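Acetone carboxylase alpha subunit (Xanthobacter autotrophicus Py2, PDB 5M45) is a manganese-binding member of the hydantoinase B/oxoprolinase family, found here in a six-chain assembly with a second copy of itself and other proteins. Local coordinates at residues 99-104 / 370-375; 150-155 / 177-182; 317-322 / 335-340; 494-499 / 527-532; 584-589 / 649-654. One frame throughout, in Å; residues are numbered along the deposited sequence.

Interaction 1: residues 99-104 / 370-375; sequences GDSLLT and INDGAA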
# COMPACT_ATOMS: atom_id res chain seq x y z
N GLY A 99 -5.99 -26.33 -9.83
CA GLY A 99 -6.52 -25.42 -8.81
C GLY A 99 -7.92 -25.72 -8.25
O GLY A 99 -8.51 -24.88 -7.59
N ASP A 100 -8.46 -26.91 -8.52
CA ASP A 100 -9.70 -27.35 -7.92
C ASP A 100 -9.46 -28.10 -6.59
O ASP A 100 -8.60 -28.96 -6.52
CB ASP A 100 -10.46 -28.25 -8.89
CG ASP A 100 -10.90 -27.49 -10.14
OD1 ASP A 100 -11.66 -26.49 -9.96
OD2 ASP A 100 -10.53 -27.88 -11.27
N SER A 101 -10.22 -27.76 -5.55
CA SER A 101 -10.02 -28.35 -4.21
C SER A 101 -10.54 -29.78 -4.18
O SER A 101 -11.58 -30.08 -4.79
CB SER A 101 -10.71 -27.53 -3.12
OG SER A 101 -12.12 -27.53 -3.28
N LEU A 102 -9.78 -30.65 -3.51
CA LEU A 102 -10.16 -32.05 -3.25
C LEU A 102 -10.73 -32.25 -1.83
O LEU A 102 -11.66 -33.02 -1.65
CB LEU A 102 -8.92 -32.96 -3.23
CG LEU A 102 -7.89 -33.40 -4.19
CD1 LEU A 102 -7.03 -32.30 -4.76
CD2 LEU A 102 -7.00 -34.41 -3.43
N LEU A 103 -10.06 -31.68 -0.83
CA LEU A 103 -10.40 -31.82 0.61
C LEU A 103 -9.98 -30.54 1.35
O LEU A 103 -9.03 -29.82 0.94
CB LEU A 103 -9.63 -33.00 1.23
CG LEU A 103 -10.02 -34.39 0.72
CD1 LEU A 103 -9.08 -35.48 1.15
CD2 LEU A 103 -11.41 -34.79 1.20
N THR A 104 -10.61 -30.30 2.50
CA THR A 104 -10.32 -29.12 3.31
C THR A 104 -10.52 -29.38 4.80
O THR A 104 -11.33 -30.20 5.18
CB THR A 104 -11.18 -27.91 2.83
OG1 THR A 104 -10.83 -26.71 3.50
CG2 THR A 104 -12.65 -28.17 3.02
N ILE A 370 -16.73 -32.35 0.71
CA ILE A 370 -16.68 -30.89 0.87
C ILE A 370 -15.45 -30.39 0.06
O ILE A 370 -14.30 -30.43 0.54
CB ILE A 370 -16.57 -30.51 2.36
CG1 ILE A 370 -17.70 -31.15 3.19
CG2 ILE A 370 -16.50 -29.00 2.56
CD1 ILE A 370 -19.07 -30.71 2.82
N ASN A 371 -15.72 -29.97 -1.17
CA ASN A 371 -14.72 -29.53 -2.12
C ASN A 371 -15.41 -28.75 -3.27
O ASN A 371 -16.60 -28.45 -3.17
CB ASN A 371 -13.85 -30.71 -2.59
CG ASN A 371 -14.64 -31.79 -3.35
OD1 ASN A 371 -15.67 -31.53 -3.96
ND2 ASN A 371 -14.11 -33.02 -3.33
N ASP A 372 -14.69 -28.45 -4.36
CA ASP A 372 -15.23 -27.64 -5.46
C ASP A 372 -16.29 -28.31 -6.33
O ASP A 372 -16.91 -27.63 -7.16
CB ASP A 372 -14.07 -27.09 -6.34
CG ASP A 372 -13.30 -25.98 -5.66
OD1 ASP A 372 -13.85 -25.32 -4.71
OD2 ASP A 372 -12.10 -25.73 -6.00
N GLY A 373 -16.52 -29.62 -6.16
CA GLY A 373 -17.52 -30.34 -6.94
C GLY A 373 -18.90 -29.66 -6.97
O GLY A 373 -19.51 -29.49 -8.06
N ALA A 374 -19.36 -29.24 -5.78
CA ALA A 374 -20.65 -28.57 -5.66
C ALA A 374 -20.73 -27.21 -6.40
O ALA A 374 -21.81 -26.83 -6.88
CB ALA A 374 -21.04 -28.42 -4.19
N ALA A 375 -19.61 -26.51 -6.55
CA ALA A 375 -19.62 -25.29 -7.40
C ALA A 375 -19.85 -25.62 -8.86
O ALA A 375 -20.60 -24.90 -9.53
CB ALA A 375 -18.32 -24.50 -7.26
O HOH W 1 -13.23 -31.81 2.85
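The shortest polar bond runs from Ser-101 N to Asp-372 OD2, 2.8 Å long and almost straight at 173°; the N-H comes down on the carboxylate from above, 55° out of its plane. Asp-372 OD2 also lies 4.1 Å from Asp-100 OD1, the carboxylate planes nearly perpendicular. Lys-120, in a salt bridge to Asp-100, probably offsets the closeness of these like charges, while Tyr-41 and Tyr-376 bond to the same side chain. Asn-371 uses both ends of its amide. Asn-371 ND2 gives a hydrogen to Leu-102 O (3.0 Å) within its own amide plane, and another to Ala-267 O; Asn-371 OD1 accepts from Gly-373 N at 3.0 Å and so caps the start of the short helix. With CG between backbone N and carbonyl carbon (chi1 63°), the amide can serve strand and helix at once. One water accepts from Thr-104 N (3.0 Å) and donates to Ile-370 O (2.9 Å), linking the two backbones. The contact lays the lead-in to helix 373-376 against strand 101-104, an outermost strand of the seven-stranded antiparallel sheet in this chain, with strand 90-95 beside it and helices 111-124 and 349-361 packing around.

Interaction 2: residues 150-155 / 177-182; sequences HPCDIH and IDTGAV. With MN (manganese (II) ion), chain M.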
# COMPACT_ATOMS: atom_id res chain seq x y z
N HIS A 150 -11.35 -9.92 1.43
CA HIS A 150 -10.81 -8.61 1.84
C HIS A 150 -9.33 -8.74 2.15
O HIS A 150 -8.84 -9.86 2.33
CB HIS A 150 -11.60 -7.98 3.03
CG HIS A 150 -11.58 -8.77 4.31
ND1 HIS A 150 -12.04 -8.24 5.50
CD2 HIS A 150 -11.15 -10.02 4.61
CE1 HIS A 150 -11.97 -9.16 6.45
NE2 HIS A 150 -11.43 -10.24 5.94
N PRO A 151 -8.60 -7.62 2.22
CA PRO A 151 -7.15 -7.70 2.45
C PRO A 151 -6.69 -8.42 3.74
O PRO A 151 -5.65 -9.09 3.72
CB PRO A 151 -6.69 -6.24 2.43
CG PRO A 151 -7.72 -5.56 1.53
CD PRO A 151 -9.02 -6.23 1.90
N CYS A 152 -7.46 -8.37 4.83
CA CYS A 152 -7.08 -9.05 6.05
C CYS A 152 -7.05 -10.61 6.03
O CYS A 152 -6.53 -11.23 6.97
CB CYS A 152 -7.89 -8.56 7.24
SG CYS A 152 -7.32 -6.94 7.84
N ASP A 153 -7.61 -11.24 4.98
CA ASP A 153 -7.47 -12.67 4.82
C ASP A 153 -6.25 -12.96 3.92
O ASP A 153 -6.33 -12.85 2.69
CB ASP A 153 -8.74 -13.29 4.28
CG ASP A 153 -9.88 -13.24 5.28
OD1 ASP A 153 -9.61 -13.11 6.50
OD2 ASP A 153 -11.07 -13.32 4.87
N ILE A 154 -5.14 -13.32 4.55
CA ILE A 154 -3.90 -13.53 3.83
C ILE A 154 -3.72 -15.02 3.47
O ILE A 154 -3.84 -15.90 4.36
CB ILE A 154 -2.67 -13.09 4.68
CG1 ILE A 154 -2.85 -11.66 5.24
CG2 ILE A 154 -1.40 -13.24 3.87
CD1 ILE A 154 -2.90 -10.58 4.19
N HIS A 155 -3.43 -15.28 2.20
CA HIS A 155 -3.14 -16.63 1.69
C HIS A 155 -1.61 -16.88 1.55
O HIS A 155 -0.89 -16.01 1.05
CB HIS A 155 -3.73 -16.89 0.29
CG HIS A 155 -5.13 -16.40 0.09
ND1 HIS A 155 -5.61 -16.06 -1.15
CD2 HIS A 155 -6.16 -16.24 0.96
CE1 HIS A 155 -6.88 -15.69 -1.04
NE2 HIS A 155 -7.23 -15.78 0.23
N ILE A 177 -5.09 -9.23 12.08
CA ILE A 177 -5.74 -8.14 12.80
C ILE A 177 -5.89 -6.88 11.92
O ILE A 177 -6.98 -6.27 11.90
CB ILE A 177 -5.05 -7.80 14.15
CG1 ILE A 177 -5.05 -9.03 15.07
CG2 ILE A 177 -5.74 -6.58 14.83
CD1 ILE A 177 -4.14 -8.89 16.29
N ASP A 178 -4.83 -6.49 11.22
CA ASP A 178 -4.89 -5.35 10.33
C ASP A 178 -3.88 -5.45 9.20
O ASP A 178 -2.85 -6.15 9.33
CB ASP A 178 -4.76 -3.99 11.06
CG ASP A 178 -3.30 -3.54 11.28
OD1 ASP A 178 -2.60 -4.08 12.17
OD2 ASP A 178 -2.83 -2.61 10.57
N THR A 179 -4.19 -4.72 8.10
CA THR A 179 -3.31 -4.61 6.96
C THR A 179 -2.93 -3.16 6.63
O THR A 179 -2.54 -2.87 5.51
CB THR A 179 -3.88 -5.33 5.69
OG1 THR A 179 -5.25 -5.00 5.49
CG2 THR A 179 -3.78 -6.84 5.87
N GLY A 180 -2.98 -2.26 7.61
CA GLY A 180 -2.53 -0.90 7.37
C GLY A 180 -3.44 -0.13 6.42
O GLY A 180 -2.96 0.55 5.50
N ALA A 181 -4.75 -0.25 6.64
CA ALA A 181 -5.74 0.64 5.98
C ALA A 181 -5.82 1.94 6.76
O ALA A 181 -5.30 2.05 7.88
CB ALA A 181 -7.10 -0.04 5.91
N VAL A 182 -6.46 2.94 6.15
CA VAL A 182 -6.72 4.26 6.78
C VAL A 182 -7.35 4.08 8.19
O VAL A 182 -6.87 4.68 9.17
CB VAL A 182 -7.60 5.14 5.88
CG1 VAL A 182 -8.09 6.40 6.61
CG2 VAL A 182 -6.83 5.50 4.59
MN MN M . -11.24 -12.14 7.27
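Cys-152, whose SG rests 3.7 Å from Thr-179 OG1, lays its CB over one face of the His-150 imidazole, 4.1 Å above the plane and displaced toward the rim. The carboxylate carbon of Asp-153 stands at the edge of the same ring, in its plane. Trp-401 meets this ring edge-to-face, and the ring of His-175 lies at about 50° to it. Ring and carboxylate turn toward one manganese ion: His-150 NE2 binds at 2.3 Å and Asp-153 OD1 at 2.0 Å, whereas Asp-153 OD2 stands farther off, at 2.7 Å, so the carboxylate grips the metal unevenly. His-175 is a further ligand. His-150 places its ring with CG between backbone N and carbonyl carbon (chi1 62°), and ND1 is hydrogen-bonded to Ser-398 O, which fixes the ring's rotation and keeps NE2 for the metal. A type I turn from His-150 to Asp-153 brings the two ligands together.

Residues 177-182 line the back of that turn. Thr-179 is the main contact: Thr-179 OG1 sits 3.6 Å from Pro-151 CB, while Thr-179 CG2 lies 3.6 Å from Pro-151 O and meets Ile-154 CD1 tip to tip at 4.2 Å. Asp-178 shapes this loop, its OD2 accepting from Gly-180 N in an Asx turn and its OD1 hydrogen-bonded to Thr-226. The chemistry thus divides in two: polar ligands face the manganese on one side of the turn, while its other side meets 177-182 by van der Waals packing, without a hydrogen bond.

Interaction 3: residues 317-322 / 335-340; sequences HAPCEM and EGSSRW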
# COMPACT_ATOMS: atom_id res chain seq x y z
N HIS A 317 -29.17 -3.61 -2.44
CA HIS A 317 -30.28 -4.40 -2.98
C HIS A 317 -29.72 -5.72 -3.60
O HIS A 317 -28.83 -5.67 -4.47
CB HIS A 317 -31.00 -3.57 -4.04
CG HIS A 317 -32.17 -4.22 -4.69
ND1 HIS A 317 -32.44 -4.06 -6.04
CD2 HIS A 317 -33.15 -5.03 -4.20
CE1 HIS A 317 -33.52 -4.77 -6.36
NE2 HIS A 317 -33.96 -5.37 -5.26
N ALA A 318 -30.24 -6.87 -3.15
CA ALA A 318 -29.85 -8.19 -3.67
C ALA A 318 -31.05 -9.13 -3.87
O ALA A 318 -31.32 -9.99 -3.01
CB ALA A 318 -28.81 -8.85 -2.74
N PRO A 319 -31.79 -8.95 -4.98
CA PRO A 319 -32.85 -9.89 -5.30
C PRO A 319 -32.25 -11.17 -5.94
O PRO A 319 -31.24 -11.09 -6.62
CB PRO A 319 -33.68 -9.12 -6.34
CG PRO A 319 -32.68 -8.31 -7.07
CD PRO A 319 -31.64 -7.93 -6.04
N CYS A 320 -32.89 -12.32 -5.71
CA CYS A 320 -32.45 -13.59 -6.27
C CYS A 320 -33.65 -14.40 -6.79
O CYS A 320 -34.64 -14.60 -6.05
CB CYS A 320 -31.72 -14.43 -5.22
SG CYS A 320 -31.18 -16.05 -5.90
N GLU A 321 -33.55 -14.80 -8.06
CA GLU A 321 -34.44 -15.79 -8.66
C GLU A 321 -33.70 -17.14 -8.64
O GLU A 321 -32.66 -17.31 -9.33
CB GLU A 321 -34.84 -15.40 -10.09
CG GLU A 321 -35.81 -16.39 -10.73
CD GLU A 321 -36.28 -16.01 -12.13
OE1 GLU A 321 -37.09 -16.80 -12.65
OE2 GLU A 321 -35.82 -14.99 -12.75
N MET A 322 -34.22 -18.06 -7.86
CA MET A 322 -33.59 -19.39 -7.64
C MET A 322 -34.45 -20.45 -8.39
O MET A 322 -35.64 -20.54 -8.12
CB MET A 322 -33.48 -19.70 -6.13
CG MET A 322 -33.05 -21.13 -5.73
SD MET A 322 -33.40 -21.51 -3.97
CE MET A 322 -32.30 -20.31 -3.15
N GLU A 335 -30.04 -10.64 -11.24
CA GLU A 335 -30.61 -9.54 -12.00
C GLU A 335 -31.42 -8.61 -11.11
O GLU A 335 -32.29 -9.08 -10.37
CB GLU A 335 -31.56 -10.08 -13.08
CG GLU A 335 -32.38 -9.04 -13.92
CD GLU A 335 -31.60 -8.51 -15.13
OE1 GLU A 335 -32.06 -7.61 -15.88
OE2 GLU A 335 -30.49 -8.99 -15.34
N GLY A 336 -31.13 -7.32 -11.18
CA GLY A 336 -31.79 -6.33 -10.36
C GLY A 336 -30.99 -5.76 -9.20
O GLY A 336 -31.43 -4.82 -8.56
N SER A 337 -29.82 -6.32 -8.95
CA SER A 337 -28.99 -5.88 -7.82
C SER A 337 -28.42 -4.47 -8.04
O SER A 337 -28.29 -4.01 -9.19
CB SER A 337 -27.82 -6.88 -7.57
OG SER A 337 -28.30 -8.18 -7.22
N SER A 338 -28.10 -3.81 -6.94
CA SER A 338 -27.55 -2.44 -6.96
C SER A 338 -26.06 -2.40 -7.37
O SER A 338 -25.42 -3.43 -7.52
CB SER A 338 -27.81 -1.73 -5.60
OG SER A 338 -27.25 -2.44 -4.50
N ARG A 339 -25.52 -1.20 -7.55
CA ARG A 339 -24.16 -0.94 -8.05
C ARG A 339 -23.14 -0.95 -6.92
O ARG A 339 -23.48 -0.71 -5.75
CB ARG A 339 -24.12 0.43 -8.75
CG ARG A 339 -22.86 0.75 -9.54
CD ARG A 339 -22.90 2.04 -10.34
NE ARG A 339 -22.98 3.25 -9.55
CZ ARG A 339 -24.07 4.05 -9.44
NH1 ARG A 339 -25.21 3.78 -10.11
NH2 ARG A 339 -24.00 5.16 -8.69
N TRP A 340 -21.88 -1.24 -7.26
CA TRP A 340 -20.75 -0.94 -6.35
C TRP A 340 -20.81 0.52 -5.87
O TRP A 340 -21.49 1.36 -6.48
CB TRP A 340 -19.40 -1.26 -7.01
CG TRP A 340 -19.11 -0.45 -8.26
CD1 TRP A 340 -19.39 -0.80 -9.54
CD2 TRP A 340 -18.44 0.81 -8.32
NE1 TRP A 340 -18.97 0.18 -10.40
CE2 TRP A 340 -18.38 1.18 -9.69
CE3 TRP A 340 -17.90 1.66 -7.37
CZ2 TRP A 340 -17.77 2.37 -10.13
CZ3 TRP A 340 -17.30 2.86 -7.82
CH2 TRP A 340 -17.23 3.18 -9.18
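A continuation of the hairpin made by strands 313-324 and 330-333 joins His-317 to Ser-338, where the chain after the second strand runs on beside the first. Two hydrogen bonds close this pairing. Ser-338 N gives its hydrogen to His-317 O at 3.2 Å, while His-317 N donates to a side chain, Ser-338 OG, at 3.0 Å and a fairly straight 164°. The hydroxyl therefore takes the place that a backbone carbonyl would hold in a regular sheet pair. OG is turned between backbone N and carbonyl carbon (chi1 58°), which sets the hydroxyl beside the N-H of His-317. Ser-337 CA adds a C-H contact to the same His-317 O, 3.4 Å away.

Pro-319 closes the other end. Pro-319 CG lies 3.4 Å from Glu-335 O, and Pro-319 CD comes within 3.6 Å of Ser-337 OG, a hydroxyl already bonded to Phe-334 O. Pro-319 CD also lies 3.5 Å above the centre of the His-317 ring, so the proline is packed between imidazole and loop. Gly-336, with a positive phi of 105°, passes close by, its C 3.7 Å from Pro-319 CG. His-317 NE2 bonds to an aromatic side chain in a chain of another protein. The chain leaving strand 330-333 thus stays paired to strand 313-324 of the mixed sheet, a hairpin extension with a serine hydroxyl standing in for a carbonyl.

Interaction 4: residues 494-499 / 527-532; sequences AEPLVY and WNAKDW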
# COMPACT_ATOMS: atom_id res chain seq x y z
N ALA A 494 -5.04 -8.85 24.54
CA ALA A 494 -4.89 -8.34 23.17
C ALA A 494 -5.56 -6.98 22.91
O ALA A 494 -5.53 -6.53 21.74
CB ALA A 494 -5.45 -9.38 22.20
N GLU A 495 -6.14 -6.34 23.93
CA GLU A 495 -6.85 -5.04 23.79
C GLU A 495 -6.64 -4.23 25.07
O GLU A 495 -6.75 -4.81 26.15
CB GLU A 495 -8.38 -5.26 23.61
CG GLU A 495 -8.81 -6.25 22.53
CD GLU A 495 -10.29 -6.68 22.59
OE1 GLU A 495 -10.83 -7.20 21.57
OE2 GLU A 495 -10.92 -6.54 23.67
N PRO A 496 -6.41 -2.90 24.98
CA PRO A 496 -6.31 -2.04 26.18
C PRO A 496 -7.70 -1.60 26.65
O PRO A 496 -8.03 -0.41 26.64
CB PRO A 496 -5.45 -0.87 25.68
CG PRO A 496 -5.89 -0.71 24.26
CD PRO A 496 -6.13 -2.13 23.75
N LEU A 497 -8.49 -2.60 27.06
CA LEU A 497 -9.90 -2.47 27.43
C LEU A 497 -10.17 -3.49 28.55
O LEU A 497 -9.55 -4.57 28.56
CB LEU A 497 -10.83 -2.83 26.23
CG LEU A 497 -10.64 -2.08 24.89
CD1 LEU A 497 -11.48 -2.74 23.80
CD2 LEU A 497 -11.01 -0.63 25.03
N VAL A 498 -11.10 -3.18 29.45
CA VAL A 498 -11.59 -4.14 30.44
C VAL A 498 -13.10 -4.31 30.39
O VAL A 498 -13.84 -3.38 30.12
CB VAL A 498 -11.18 -3.79 31.90
CG1 VAL A 498 -9.66 -3.86 32.04
CG2 VAL A 498 -11.68 -2.42 32.32
N TYR A 499 -13.54 -5.56 30.63
CA TYR A 499 -14.95 -5.90 30.68
C TYR A 499 -15.66 -5.42 31.95
O TYR A 499 -15.23 -5.71 33.06
CB TYR A 499 -15.14 -7.42 30.57
CG TYR A 499 -14.93 -7.99 29.18
CD1 TYR A 499 -13.67 -8.34 28.73
CD2 TYR A 499 -16.02 -8.20 28.33
CE1 TYR A 499 -13.47 -8.85 27.46
CE2 TYR A 499 -15.84 -8.68 27.06
CZ TYR A 499 -14.55 -9.03 26.62
OH TYR A 499 -14.36 -9.55 25.37
N TRP A 527 -8.82 1.21 29.17
CA TRP A 527 -7.91 1.02 30.29
C TRP A 527 -6.46 0.67 29.86
O TRP A 527 -6.23 -0.35 29.20
CB TRP A 527 -8.46 -0.08 31.22
CG TRP A 527 -7.58 -0.33 32.40
CD1 TRP A 527 -6.71 -1.38 32.60
CD2 TRP A 527 -7.44 0.53 33.52
NE1 TRP A 527 -6.05 -1.22 33.80
CE2 TRP A 527 -6.47 -0.04 34.37
CE3 TRP A 527 -8.00 1.77 33.86
CZ2 TRP A 527 -6.09 0.55 35.58
CZ3 TRP A 527 -7.64 2.36 35.06
CH2 TRP A 527 -6.66 1.77 35.90
N ASN A 528 -5.50 1.49 30.32
CA ASN A 528 -4.08 1.36 29.96
C ASN A 528 -3.82 1.58 28.44
O ASN A 528 -2.87 1.01 27.87
CB ASN A 528 -3.52 0.03 30.48
CG ASN A 528 -2.05 0.10 30.89
OD1 ASN A 528 -1.39 1.11 30.75
ND2 ASN A 528 -1.52 -1.02 31.39
N ALA A 529 -4.67 2.37 27.80
CA ALA A 529 -4.48 2.82 26.40
C ALA A 529 -3.92 4.25 26.37
O ALA A 529 -4.19 5.06 27.29
CB ALA A 529 -5.82 2.80 25.64
N LYS A 530 -3.19 4.59 25.30
CA LYS A 530 -2.69 5.94 25.08
C LYS A 530 -2.88 6.34 23.62
O LYS A 530 -2.75 5.51 22.70
CB LYS A 530 -1.19 6.06 25.44
CG LYS A 530 -0.87 5.61 26.87
CD LYS A 530 -0.45 4.12 26.86
CE LYS A 530 -0.50 3.56 28.30
NZ LYS A 530 -0.15 2.14 28.34
N ASP A 531 -3.22 7.61 23.39
CA ASP A 531 -3.42 8.14 22.05
C ASP A 531 -4.35 7.21 21.23
O ASP A 531 -4.03 6.78 20.11
CB ASP A 531 -2.06 8.34 21.36
CG ASP A 531 -1.19 9.42 22.03
OD1 ASP A 531 -1.66 10.15 22.91
OD2 ASP A 531 0.00 9.57 21.65
N TRP A 532 -5.49 6.90 21.83
CA TRP A 532 -6.37 5.83 21.43
C TRP A 532 -7.61 6.36 20.64
O TRP A 532 -8.11 7.47 20.92
CB TRP A 532 -6.80 5.03 22.68
CG TRP A 532 -7.46 3.70 22.38
CD1 TRP A 532 -8.76 3.36 22.55
CD2 TRP A 532 -6.81 2.54 21.84
NE1 TRP A 532 -8.97 2.08 22.15
CE2 TRP A 532 -7.79 1.55 21.71
CE3 TRP A 532 -5.49 2.24 21.49
CZ2 TRP A 532 -7.50 0.28 21.20
CZ3 TRP A 532 -5.20 0.98 20.98
CH2 TRP A 532 -6.21 0.01 20.85
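Pro-496 and Trp-527 extend the antiparallel pairing of strands 497-504 and 520-526 by one bond, Trp-527 N to Pro-496 O at 3.1 Å, where one chain enters the sheet and the other leaves it. Pro-496 is the centre of an inverse gamma turn, closed by a weak bond from Leu-497 N to Glu-495 O, which pushes its ring into the tight part of the contact. There Ala-529 CB lies 3.7 Å from Pro-496 CB, and both residues sit over the same face of the Trp-532 indole. The chain bends sharply at Asp-531, which carries Trp-532 into a different sheet and brings its ring face under the proline.

The other side is looser and partly exposed, with a chain of another protein packing on Trp-527. The Val-498 and Trp-527 side chains cross obliquely, Val-498 CG1 3.9 Å from Trp-527 CD1, and Trp-527 NE1 bonds to an acidic side chain of that other protein. Lys-530 NZ donates to Asn-528 OD1 at 2.9 Å and to Asn-528 O at 3.0 Å, and forms a salt bridge with Asp-448. The tight side holds a CH-pi contact, Pro-496 CG 3.6 Å from the centroid of the Trp-532 six-membered ring and 15° off its normal.

Interaction 5: residues 584-589 / 649-654; sequences DPENPT and LERFAG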
# COMPACT_ATOMS: atom_id res chain seq x y z
N ASP A 584 -32.72 -2.64 28.30
CA ASP A 584 -33.81 -2.04 27.55
C ASP A 584 -33.33 -0.67 27.06
O ASP A 584 -33.35 0.29 27.83
CB ASP A 584 -35.06 -1.87 28.43
CG ASP A 584 -36.29 -1.35 27.64
OD1 ASP A 584 -36.17 -0.94 26.46
OD2 ASP A 584 -37.40 -1.37 28.22
N PRO A 585 -32.89 -0.58 25.78
CA PRO A 585 -32.29 0.70 25.35
C PRO A 585 -33.28 1.86 25.25
O PRO A 585 -32.85 3.01 25.18
CB PRO A 585 -31.70 0.38 23.97
CG PRO A 585 -32.32 -0.90 23.56
CD PRO A 585 -32.68 -1.65 24.80
N GLU A 586 -34.58 1.56 25.26
CA GLU A 586 -35.63 2.58 25.35
C GLU A 586 -35.76 3.14 26.77
O GLU A 586 -36.24 4.25 26.95
CB GLU A 586 -36.97 1.97 24.90
CG GLU A 586 -38.14 2.93 24.77
CD GLU A 586 -39.32 2.33 23.98
OE1 GLU A 586 -39.20 1.35 23.19
OE2 GLU A 586 -40.42 2.93 24.17
N ASN A 587 -35.41 2.33 27.78
CA ASN A 587 -35.50 2.69 29.21
C ASN A 587 -34.15 2.39 29.90
O ASN A 587 -34.08 1.55 30.78
CB ASN A 587 -36.64 1.91 29.88
CG ASN A 587 -37.96 2.24 29.29
OD1 ASN A 587 -38.44 3.37 29.45
ND2 ASN A 587 -38.55 1.32 28.55
N PRO A 588 -33.08 3.07 29.48
CA PRO A 588 -31.74 2.69 29.96
C PRO A 588 -31.49 3.11 31.41
O PRO A 588 -32.07 4.06 31.87
CB PRO A 588 -30.81 3.48 29.04
CG PRO A 588 -31.60 4.68 28.58
CD PRO A 588 -33.05 4.24 28.59
N THR A 589 -30.63 2.37 32.12
CA THR A 589 -30.25 2.71 33.49
C THR A 589 -28.88 3.43 33.57
O THR A 589 -28.64 4.22 34.50
CB THR A 589 -30.18 1.47 34.39
OG1 THR A 589 -29.23 0.53 33.86
CG2 THR A 589 -31.56 0.83 34.51
N LEU A 649 -37.98 -9.17 26.74
CA LEU A 649 -38.47 -8.19 27.72
C LEU A 649 -39.97 -8.38 28.01
O LEU A 649 -40.77 -8.56 27.07
CB LEU A 649 -38.20 -6.75 27.23
CG LEU A 649 -36.76 -6.30 27.04
CD1 LEU A 649 -36.68 -4.93 26.34
CD2 LEU A 649 -36.04 -6.25 28.37
N GLU A 650 -40.32 -8.30 29.29
CA GLU A 650 -41.69 -8.57 29.75
C GLU A 650 -42.78 -7.83 28.96
O GLU A 650 -43.82 -8.40 28.64
CB GLU A 650 -41.81 -8.23 31.25
CG GLU A 650 -43.13 -8.67 31.91
CD GLU A 650 -44.27 -7.68 31.75
OE1 GLU A 650 -44.00 -6.50 31.50
OE2 GLU A 650 -45.47 -8.08 31.86
N ARG A 651 -42.52 -6.56 28.62
CA ARG A 651 -43.51 -5.72 27.95
C ARG A 651 -43.90 -6.16 26.55
O ARG A 651 -44.95 -5.76 26.07
CB ARG A 651 -43.08 -4.25 27.99
CG ARG A 651 -41.85 -3.91 27.13
CD ARG A 651 -41.07 -2.75 27.81
NE ARG A 651 -39.91 -2.19 27.07
CZ ARG A 651 -40.01 -1.58 25.89
NH1 ARG A 651 -38.97 -1.04 25.26
NH2 ARG A 651 -41.19 -1.51 25.28
N PHE A 652 -43.13 -7.02 25.89
CA PHE A 652 -43.54 -7.53 24.59
C PHE A 652 -44.37 -8.81 24.65
O PHE A 652 -44.90 -9.25 23.62
CB PHE A 652 -42.28 -7.70 23.70
CG PHE A 652 -41.63 -6.40 23.39
CD1 PHE A 652 -42.23 -5.51 22.48
CD2 PHE A 652 -40.48 -6.01 24.04
CE1 PHE A 652 -41.67 -4.27 22.19
CE2 PHE A 652 -39.91 -4.76 23.77
CZ PHE A 652 -40.49 -3.90 22.82
N ALA A 653 -44.48 -9.46 25.80
CA ALA A 653 -45.24 -10.73 25.88
C ALA A 653 -46.68 -10.58 25.41
O ALA A 653 -47.17 -11.41 24.62
CB ALA A 653 -45.21 -11.29 27.28
N GLY A 654 -47.33 -9.53 25.89
CA GLY A 654 -48.71 -9.21 25.53
C GLY A 654 -48.84 -8.78 24.09
O GLY A 654 -49.61 -9.36 23.35
O HOH W 2 -41.16 -0.30 22.70
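Salt bridges carry the contact between Arg-651 and Asp-584. The guanidinium meets the carboxylate side-on with two nitrogens, Arg-651 NE to Asp-584 OD2 at 2.9 Å and Arg-651 NH1 to Asp-584 OD1 at 3.0 Å, both on the syn side, with the flat groups 21° apart. Arg-651 NH1 also reaches Glu-586 OE1 in a weak bond of 3.2 Å, and here the planes stand almost perpendicular, at 81°.

Hydrogen bonds within 584-589 fix the aspartate in place. Asp-584 OD1 accepts from Glu-586 N at 3.2 Å, an Asx turn inside the type I turn 584-587, and Asp-584 OD2 accepts from Asn-587 ND2 at 2.9 Å. That amide and Arg-651 NE come to OD2 from opposite faces of the carboxylate plane. A water accepts from Arg-651 NH2 at 2.8 Å.

Van der Waals contacts complete the join. Leu-649 CD1 touches Asp-584 CG at 3.8 Å, and within 649-654 Phe-652 CE2 lies over the centre of one guanidinium face. A chain of another protein also packs here, its backbone hydrogen-bonded to Glu-586 OE1. The oxygens of Asp-584 thus have two donors each, which fix the carboxylate's rotation and probably favour its charged form, while two acids share the single positive charge of the arginine.

In the fold
Interactions 1 and 2 are buried and reach the same seven-stranded antiparallel sheet; interaction 2 falls between the two segments of interaction 1 in sequence, and their centres are about 25 Å apart. Interaction 3, which falls there too and is likewise buried, belongs to a separate mixed sheet. Interaction 4 is partly buried and, like interaction 2, touches the second subunit, their nearest atoms about 6 Å apart. Interaction 5 lies on the surface, about 48 Å from interaction 1 between centres. Chemistry follows place: a few directed bonds between side chains and backbone in 1, backbone and serine bonds in 3, metal ligands backed by packing in 2, proline on indole in 4, and a salt-bridge network in 5.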